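Local coordinates for protein prolyl-ACP dehydrogenase (Oscillatoria sp., PDB 4IRN) that probably oxidises the prolyl group carried on an acyl carrier protein, using FAD, in the biosynthesis of the cyanotoxin anatoxin-a, at residues G154-Q166 against Y190-I204. Residues are numbered along the deposited sequence; the frame is centred on the assembly and turned at random.
With FAD (flavin-adenine dinucleotide), chain I.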
loop_
_atom_site.group_PDB
_atom_site.type_symbol
_atom_site.label_atom_id
_atom_site.label_comp_id
_atom_site.label_asym_id
_atom_site.label_seq_id
_atom_site.Cartn_x
_atom_site.Cartn_y
_atom_site.Cartn_z
ATOM N N GLY A 154 9.921 45.732 3.407
ATOM C CA GLY A 154 8.961 46.785 3.078
ATOM C C GLY A 154 7.483 46.456 3.182
ATOM O O GLY A 154 6.645 47.335 2.963
ATOM N N GLY A 155 7.150 45.212 3.509
ATOM C CA GLY A 155 5.750 44.815 3.621
ATOM C C GLY A 155 5.103 44.546 2.274
ATOM O O GLY A 155 3.874 44.446 2.178
ATOM N N TRP A 156 5.938 44.433 1.226
ATOM C CA TRP A 156 5.517 44.111 -0.121
ATOM C C TRP A 156 5.359 42.606 -0.221
ATOM O O TRP A 156 6.200 41.861 0.294
ATOM C CB TRP A 156 6.531 44.629 -1.146
ATOM C CG TRP A 156 6.217 45.992 -1.700
ATOM C CD1 TRP A 156 5.853 47.105 -0.997
ATOM C CD2 TRP A 156 6.300 46.394 -3.072
ATOM N NE1 TRP A 156 5.654 48.161 -1.855
ATOM C CE2 TRP A 156 5.923 47.754 -3.135
ATOM C CE3 TRP A 156 6.635 45.727 -4.264
ATOM C CZ2 TRP A 156 5.887 48.466 -4.341
ATOM C CZ3 TRP A 156 6.594 46.432 -5.461
ATOM C CH2 TRP A 156 6.233 47.784 -5.490
ATOM N N ILE A 157 4.252 42.167 -0.834
ATOM C CA ILE A 157 3.960 40.757 -1.027
ATOM C C ILE A 157 4.081 40.430 -2.507
ATOM O O ILE A 157 3.775 41.265 -3.360
ATOM C CB ILE A 157 2.585 40.390 -0.407
ATOM C CG1 ILE A 157 2.656 40.497 1.118
ATOM C CG2 ILE A 157 2.112 39.001 -0.801
ATOM C CD1 ILE A 157 1.662 41.390 1.728
ATOM N N ALA A 158 4.593 39.239 -2.811
ATOM C CA ALA A 158 4.769 38.827 -4.192
ATOM C C ALA A 158 3.968 37.569 -4.548
ATOM O O ALA A 158 3.692 36.730 -3.686
ATOM C CB ALA A 158 6.244 38.650 -4.516
ATOM N N SER A 159 3.566 37.484 -5.823
ATOM C CA SER A 159 2.816 36.388 -6.406
ATOM C C SER A 159 3.570 35.846 -7.604
ATOM O O SER A 159 4.278 36.590 -8.291
ATOM C CB SER A 159 1.428 36.852 -6.830
ATOM O OG SER A 159 0.564 36.947 -5.712
ATOM N N HIS A 160 3.434 34.540 -7.830
ATOM C CA HIS A 160 4.045 33.821 -8.932
ATOM C C HIS A 160 2.880 33.327 -9.793
ATOM O O HIS A 160 2.111 32.475 -9.346
ATOM C CB HIS A 160 4.912 32.668 -8.381
ATOM C CG HIS A 160 5.499 31.752 -9.415
ATOM N ND1 HIS A 160 4.814 30.610 -9.819
ATOM C CD2 HIS A 160 6.662 31.822 -10.089
ATOM C CE1 HIS A 160 5.593 30.025 -10.710
ATOM N NE2 HIS A 160 6.708 30.717 -10.908
ATOM N N ALA A 161 2.690 33.935 -10.984
ATOM C CA ALA A 161 1.611 33.571 -11.910
ATOM C C ALA A 161 2.172 32.944 -13.177
ATOM O O ALA A 161 2.683 33.643 -14.061
ATOM C CB ALA A 161 0.750 34.777 -12.239
ATOM N N ALA A 162 2.116 31.593 -13.225
ATOM C CA ALA A 162 2.620 30.785 -14.333
ATOM C C ALA A 162 1.558 29.887 -14.921
ATOM O O ALA A 162 1.419 29.863 -16.137
ATOM C CB ALA A 162 3.811 29.965 -13.886
ATOM N N THR A 163 0.798 29.164 -14.075
ATOM C CA THR A 163 -0.257 28.227 -14.504
ATOM C C THR A 163 -1.429 28.910 -15.237
ATOM O O THR A 163 -1.744 30.058 -14.938
ATOM C CB THR A 163 -0.724 27.360 -13.319
ATOM O OG1 THR A 163 -1.476 26.252 -13.807
ATOM C CG2 THR A 163 -1.584 28.119 -12.340
ATOM N N GLU A 164 -2.062 28.198 -16.181
ATOM C CA GLU A 164 -3.207 28.630 -17.005
ATOM C C GLU A 164 -4.242 27.488 -17.159
ATOM O O GLU A 164 -3.867 26.330 -16.991
ATOM C CB GLU A 164 -2.718 29.043 -18.401
ATOM C CG GLU A 164 -1.708 30.169 -18.411
ATOM C CD GLU A 164 -1.296 30.658 -19.782
ATOM O OE1 GLU A 164 -0.332 31.453 -19.848
ATOM O OE2 GLU A 164 -1.933 30.266 -20.787
ATOM N N PRO A 165 -5.516 27.762 -17.527
ATOM C CA PRO A 165 -6.494 26.660 -17.698
ATOM C C PRO A 165 -6.104 25.539 -18.665
ATOM O O PRO A 165 -6.502 24.399 -18.433
ATOM C CB PRO A 165 -7.767 27.367 -18.153
ATOM C CG PRO A 165 -7.326 28.709 -18.569
ATOM C CD PRO A 165 -6.152 29.066 -17.739
ATOM N N GLN A 166 -5.297 25.846 -19.701
ATOM C CA GLN A 166 -4.832 24.881 -20.714
ATOM C C GLN A 166 -3.357 24.537 -20.513
ATOM O O GLN A 166 -2.783 23.798 -21.313
ATOM C CB GLN A 166 -5.047 25.430 -22.148
ATOM C CG GLN A 166 -6.511 25.637 -22.539
ATOM C CD GLN A 166 -7.069 26.997 -22.152
ATOM O OE1 GLN A 166 -6.374 27.874 -21.609
ATOM N NE2 GLN A 166 -8.353 27.210 -22.422
ATOM N N TYR A 190 -4.600 34.793 -19.405
ATOM C CA TYR A 190 -5.360 34.443 -18.205
ATOM C C TYR A 190 -4.588 33.422 -17.393
ATOM O O TYR A 190 -4.115 32.422 -17.938
ATOM C CB TYR A 190 -6.777 33.965 -18.581
ATOM C CG TYR A 190 -7.562 33.218 -17.520
ATOM C CD1 TYR A 190 -7.941 33.839 -16.329
ATOM C CD2 TYR A 190 -8.032 31.940 -17.756
ATOM C CE1 TYR A 190 -8.712 33.174 -15.373
ATOM C CE2 TYR A 190 -8.839 31.282 -16.831
ATOM C CZ TYR A 190 -9.175 31.902 -15.639
ATOM O OH TYR A 190 -9.950 31.232 -14.727
ATOM N N LYS A 191 -4.401 33.720 -16.105
ATOM C CA LYS A 191 -3.686 32.848 -15.179
ATOM C C LYS A 191 -4.623 32.444 -14.064
ATOM O O LYS A 191 -5.110 33.327 -13.337
ATOM C CB LYS A 191 -2.440 33.528 -14.573
ATOM C CG LYS A 191 -1.384 34.017 -15.560
ATOM C CD LYS A 191 -0.509 32.913 -16.090
ATOM C CE LYS A 191 0.571 33.410 -17.019
ATOM N NZ LYS A 191 1.329 32.266 -17.600
ATOM N N HIS A 192 -4.909 31.142 -13.951
ATOM C CA HIS A 192 -5.714 30.685 -12.845
ATOM C C HIS A 192 -4.784 30.263 -11.708
ATOM O O HIS A 192 -3.595 30.070 -11.958
ATOM C CB HIS A 192 -6.752 29.627 -13.270
ATOM C CG HIS A 192 -6.268 28.258 -13.681
ATOM N ND1 HIS A 192 -4.925 27.923 -13.652
ATOM C CD2 HIS A 192 -6.971 27.179 -14.082
ATOM C CE1 HIS A 192 -4.866 26.652 -14.034
ATOM N NE2 HIS A 192 -6.069 26.163 -14.310
ATOM N N TYR A 193 -5.286 30.236 -10.467
ATOM C CA TYR A 193 -4.506 29.931 -9.250
ATOM C C TYR A 193 -3.269 30.839 -9.076
ATOM O O TYR A 193 -2.181 30.494 -9.544
ATOM C CB TYR A 193 -4.120 28.436 -9.113
ATOM C CG TYR A 193 -5.228 27.466 -9.457
ATOM C CD1 TYR A 193 -6.366 27.368 -8.663
ATOM C CD2 TYR A 193 -5.131 26.630 -10.566
ATOM C CE1 TYR A 193 -7.399 26.488 -8.987
ATOM C CE2 TYR A 193 -6.150 25.735 -10.890
ATOM C CZ TYR A 193 -7.279 25.661 -10.095
ATOM O OH TYR A 193 -8.284 24.781 -10.417
ATOM N N VAL A 194 -3.440 32.000 -8.428
ATOM C CA VAL A 194 -2.334 32.933 -8.189
ATOM C C VAL A 194 -2.262 33.211 -6.678
ATOM O O VAL A 194 -2.926 34.123 -6.188
ATOM C CB VAL A 194 -2.425 34.232 -9.057
ATOM C CG1 VAL A 194 -1.201 35.118 -8.864
ATOM C CG2 VAL A 194 -2.616 33.914 -10.538
ATOM N N THR A 195 -1.469 32.404 -5.941
ATOM C CA THR A 195 -1.302 32.548 -4.484
ATOM C C THR A 195 -0.856 33.974 -4.151
ATOM O O THR A 195 0.063 34.488 -4.791
ATOM C CB THR A 195 -0.366 31.464 -3.914
ATOM O OG1 THR A 195 -0.858 30.176 -4.279
ATOM C CG2 THR A 195 -0.233 31.533 -2.401
ATOM N N ASN A 196 -1.558 34.620 -3.189
ATOM C CA ASN A 196 -1.317 35.989 -2.700
ATOM C C ASN A 196 -1.783 37.117 -3.644
ATOM O O ASN A 196 -1.628 38.291 -3.303
ATOM C CB ASN A 196 0.154 36.199 -2.251
ATOM C CG ASN A 196 0.645 35.231 -1.197
ATOM O OD1 ASN A 196 -0.089 34.843 -0.274
ATOM N ND2 ASN A 196 1.919 34.846 -1.290
ATOM N N GLY A 197 -2.359 36.751 -4.793
ATOM C CA GLY A 197 -2.832 37.668 -5.826
ATOM C C GLY A 197 -3.614 38.883 -5.347
ATOM O O GLY A 197 -3.308 40.009 -5.745
ATOM N N THR A 198 -4.615 38.664 -4.477
ATOM C CA THR A 198 -5.474 39.718 -3.930
ATOM C C THR A 198 -4.774 40.688 -2.939
ATOM O O THR A 198 -5.331 41.737 -2.612
ATOM C CB THR A 198 -6.776 39.124 -3.354
ATOM O OG1 THR A 198 -6.496 37.893 -2.695
ATOM C CG2 THR A 198 -7.832 38.907 -4.421
ATOM N N ILE A 199 -3.579 40.338 -2.458
ATOM C CA ILE A 199 -2.797 41.159 -1.521
ATOM C C ILE A 199 -1.364 41.457 -2.011
ATOM O O ILE A 199 -0.622 42.146 -1.320
ATOM C CB ILE A 199 -2.785 40.552 -0.098
ATOM C CG1 ILE A 199 -2.188 39.139 -0.117
ATOM C CG2 ILE A 199 -4.182 40.548 0.501
ATOM C CD1 ILE A 199 -1.751 38.590 1.177
ATOM N N ALA A 200 -0.982 40.948 -3.197
ATOM C CA ALA A 200 0.355 41.141 -3.779
ATOM C C ALA A 200 0.594 42.541 -4.297
ATOM O O ALA A 200 -0.318 43.176 -4.824
ATOM C CB ALA A 200 0.612 40.143 -4.893
ATOM N N ASP A 201 1.845 43.001 -4.174
ATOM C CA ASP A 201 2.312 44.304 -4.631
ATOM C C ASP A 201 3.140 44.149 -5.906
ATOM O O ASP A 201 3.194 45.080 -6.713
ATOM C CB ASP A 201 3.108 45.011 -3.529
ATOM C CG ASP A 201 2.279 45.313 -2.295
ATOM O OD1 ASP A 201 1.426 46.227 -2.362
ATOM O OD2 ASP A 201 2.453 44.606 -1.270
ATOM N N LEU A 202 3.763 42.966 -6.091
ATOM C CA LEU A 202 4.556 42.614 -7.273
ATOM C C LEU A 202 4.165 41.222 -7.804
ATOM O O LEU A 202 4.012 40.272 -7.027
ATOM C CB LEU A 202 6.070 42.703 -6.975
ATOM C CG LEU A 202 7.044 42.555 -8.164
ATOM C CD1 LEU A 202 7.013 43.793 -9.092
ATOM C CD2 LEU A 202 8.458 42.313 -7.672
ATOM N N PHE A 203 3.998 41.122 -9.131
ATOM C CA PHE A 203 3.597 39.897 -9.803
ATOM C C PHE A 203 4.703 39.358 -10.697
ATOM O O PHE A 203 5.195 40.076 -11.565
ATOM C CB PHE A 203 2.310 40.137 -10.611
ATOM C CG PHE A 203 1.079 40.365 -9.761
ATOM C CD1 PHE A 203 0.757 41.637 -9.300
ATOM C CD2 PHE A 203 0.226 39.310 -9.444
ATOM C CE1 PHE A 203 -0.386 41.844 -8.515
ATOM C CE2 PHE A 203 -0.916 39.520 -8.657
ATOM C CZ PHE A 203 -1.214 40.786 -8.201
ATOM N N ILE A 204 5.113 38.101 -10.466
ATOM C CA ILE A 204 6.116 37.410 -11.282
ATOM C C ILE A 204 5.314 36.611 -12.328
ATOM O O ILE A 204 4.697 35.599 -11.997
ATOM C CB ILE A 204 7.089 36.535 -10.428
ATOM C CG1 ILE A 204 7.755 37.323 -9.255
ATOM C CG2 ILE A 204 8.120 35.791 -11.282
ATOM C CD1 ILE A 204 8.588 38.577 -9.606
HETATM P PA FAD I . -3.697 19.191 -14.781
HETATM O O1A FAD I . -2.336 19.711 -15.029
HETATM O O2A FAD I . -4.904 19.669 -15.572
HETATM O O5B FAD I . -3.716 17.629 -15.006
HETATM C C5B FAD I . -4.901 16.873 -14.705
HETATM C C4B FAD I . -4.480 15.571 -14.078
HETATM O O4B FAD I . -3.819 14.761 -15.063
HETATM C C3B FAD I . -3.550 15.700 -12.870
HETATM O O3B FAD I . -4.178 15.132 -11.731
HETATM C C2B FAD I . -2.253 14.972 -13.260
HETATM O O2B FAD I . -1.956 13.966 -12.304
HETATM C C1B FAD I . -2.572 14.284 -14.589
HETATM N N9A FAD I . -1.563 14.488 -15.628
HETATM C C8A FAD I . -1.403 15.599 -16.412
HETATM N N7A FAD I . -0.377 15.534 -17.226
HETATM C C5A FAD I . 0.180 14.296 -16.963
HETATM C C6A FAD I . 1.310 13.623 -17.490
HETATM N N6A FAD I . 2.104 14.128 -18.437
HETATM N N1A FAD I . 1.601 12.401 -16.993
HETATM C C2A FAD I . 0.808 11.887 -16.050
HETATM N N3A FAD I . -0.284 12.419 -15.493
HETATM C C4A FAD I . -0.546 13.632 -15.983
HETATM N N1 FAD I . 0.266 27.990 -10.041
HETATM C C2 FAD I . 0.962 29.157 -10.259
HETATM O O2 FAD I . 1.466 29.394 -11.357
HETATM N N3 FAD I . 1.085 30.102 -9.243
HETATM C C4 FAD I . 0.556 29.990 -7.980
HETATM O O4 FAD I . 0.728 30.892 -7.161
HETATM C C4X FAD I . -0.193 28.754 -7.745
HETATM N N5 FAD I . -0.760 28.586 -6.572
HETATM C C5X FAD I . -1.526 27.435 -6.382
HETATM C C6 FAD I . -2.133 27.243 -5.137
HETATM C C7 FAD I . -2.894 26.109 -4.871
HETATM C C7M FAD I . -3.454 25.895 -3.489
HETATM C C8 FAD I . -3.075 25.146 -5.888
HETATM C C8M FAD I . -3.883 23.896 -5.654
HETATM C C9 FAD I . -2.488 25.343 -7.131
HETATM C C9A FAD I . -1.709 26.463 -7.402
HETATM N N10 FAD I . -1.078 26.684 -8.659
HETATM C C10 FAD I . -0.304 27.800 -8.855
HETATM C "C1'" FAD I . -1.341 25.742 -9.770
HETATM C "C2'" FAD I . -0.758 24.375 -9.440
HETATM O "O2'" FAD I . 0.654 24.345 -9.635
HETATM C "C3'" FAD I . -1.469 23.283 -10.240
HETATM O "O3'" FAD I . -2.198 22.446 -9.346
HETATM C "C4'" FAD I . -0.544 22.423 -11.103
HETATM O "O4'" FAD I . 0.153 23.248 -12.040
HETATM C "C5'" FAD I . -1.260 21.267 -11.776
HETATM O "O5'" FAD I . -2.189 21.752 -12.760
HETATM P P FAD I . -3.704 21.217 -12.761
HETATM O O1P FAD I . -4.234 21.060 -11.385
HETATM O O2P FAD I . -4.252 22.258 -13.707
HETATM O O3P FAD I . -3.969 19.726 -13.282
HETATM O O HOH W 1 2.595 32.675 -5.561
#
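P165 packs obliquely against the ring of Y190, with Y190 CD2 3.4 Å from P165 CG. The next residue, K191, bends at chi2 (-78°), which turns its chain back over the 161-164 backbone; NZ then donates to A162 O, from above the carbonyl plane, and forms a salt bridge with E164 OE1 at 2.9 Å. F206 O also accepts from this ammonium, and T176 shares the same carboxylate oxygen, so the buried charges have several partners. H192 lies flat between two neighbours: P165 CD sits over one face, 4.2 Å from the ring centroid, and Y193 CE2 covers the opposite face, while T163 OG1 lies at the edge.

At V194 both methyls rest on A161 CB. T195 O then accepts from S159 OG at 2.7 Å, and N196 CB packs on I157 CG2. D201 approaches through two groups: CB stands 3.8 Å from the centroid of the five-membered ring of W156, over its face, and OD2 receives I157 N on its anti lone pair. I157 O is gripped twice, by D201 N and L202 N. From L202 to I204 the strand runs parallel to 158-161 (26° between axes), and the bond from I204 N to S159 O is nearly straight (170°).

This edge of the sheet and the 192-195 loop hold the flavin: H160 O accepts from FAD N3, A162 N and T163 N both donate to O2, and T195 OG1 donates to N5 at 2.8 Å, the flavin-binding arrangement of the acyl-CoA dehydrogenase middle domain.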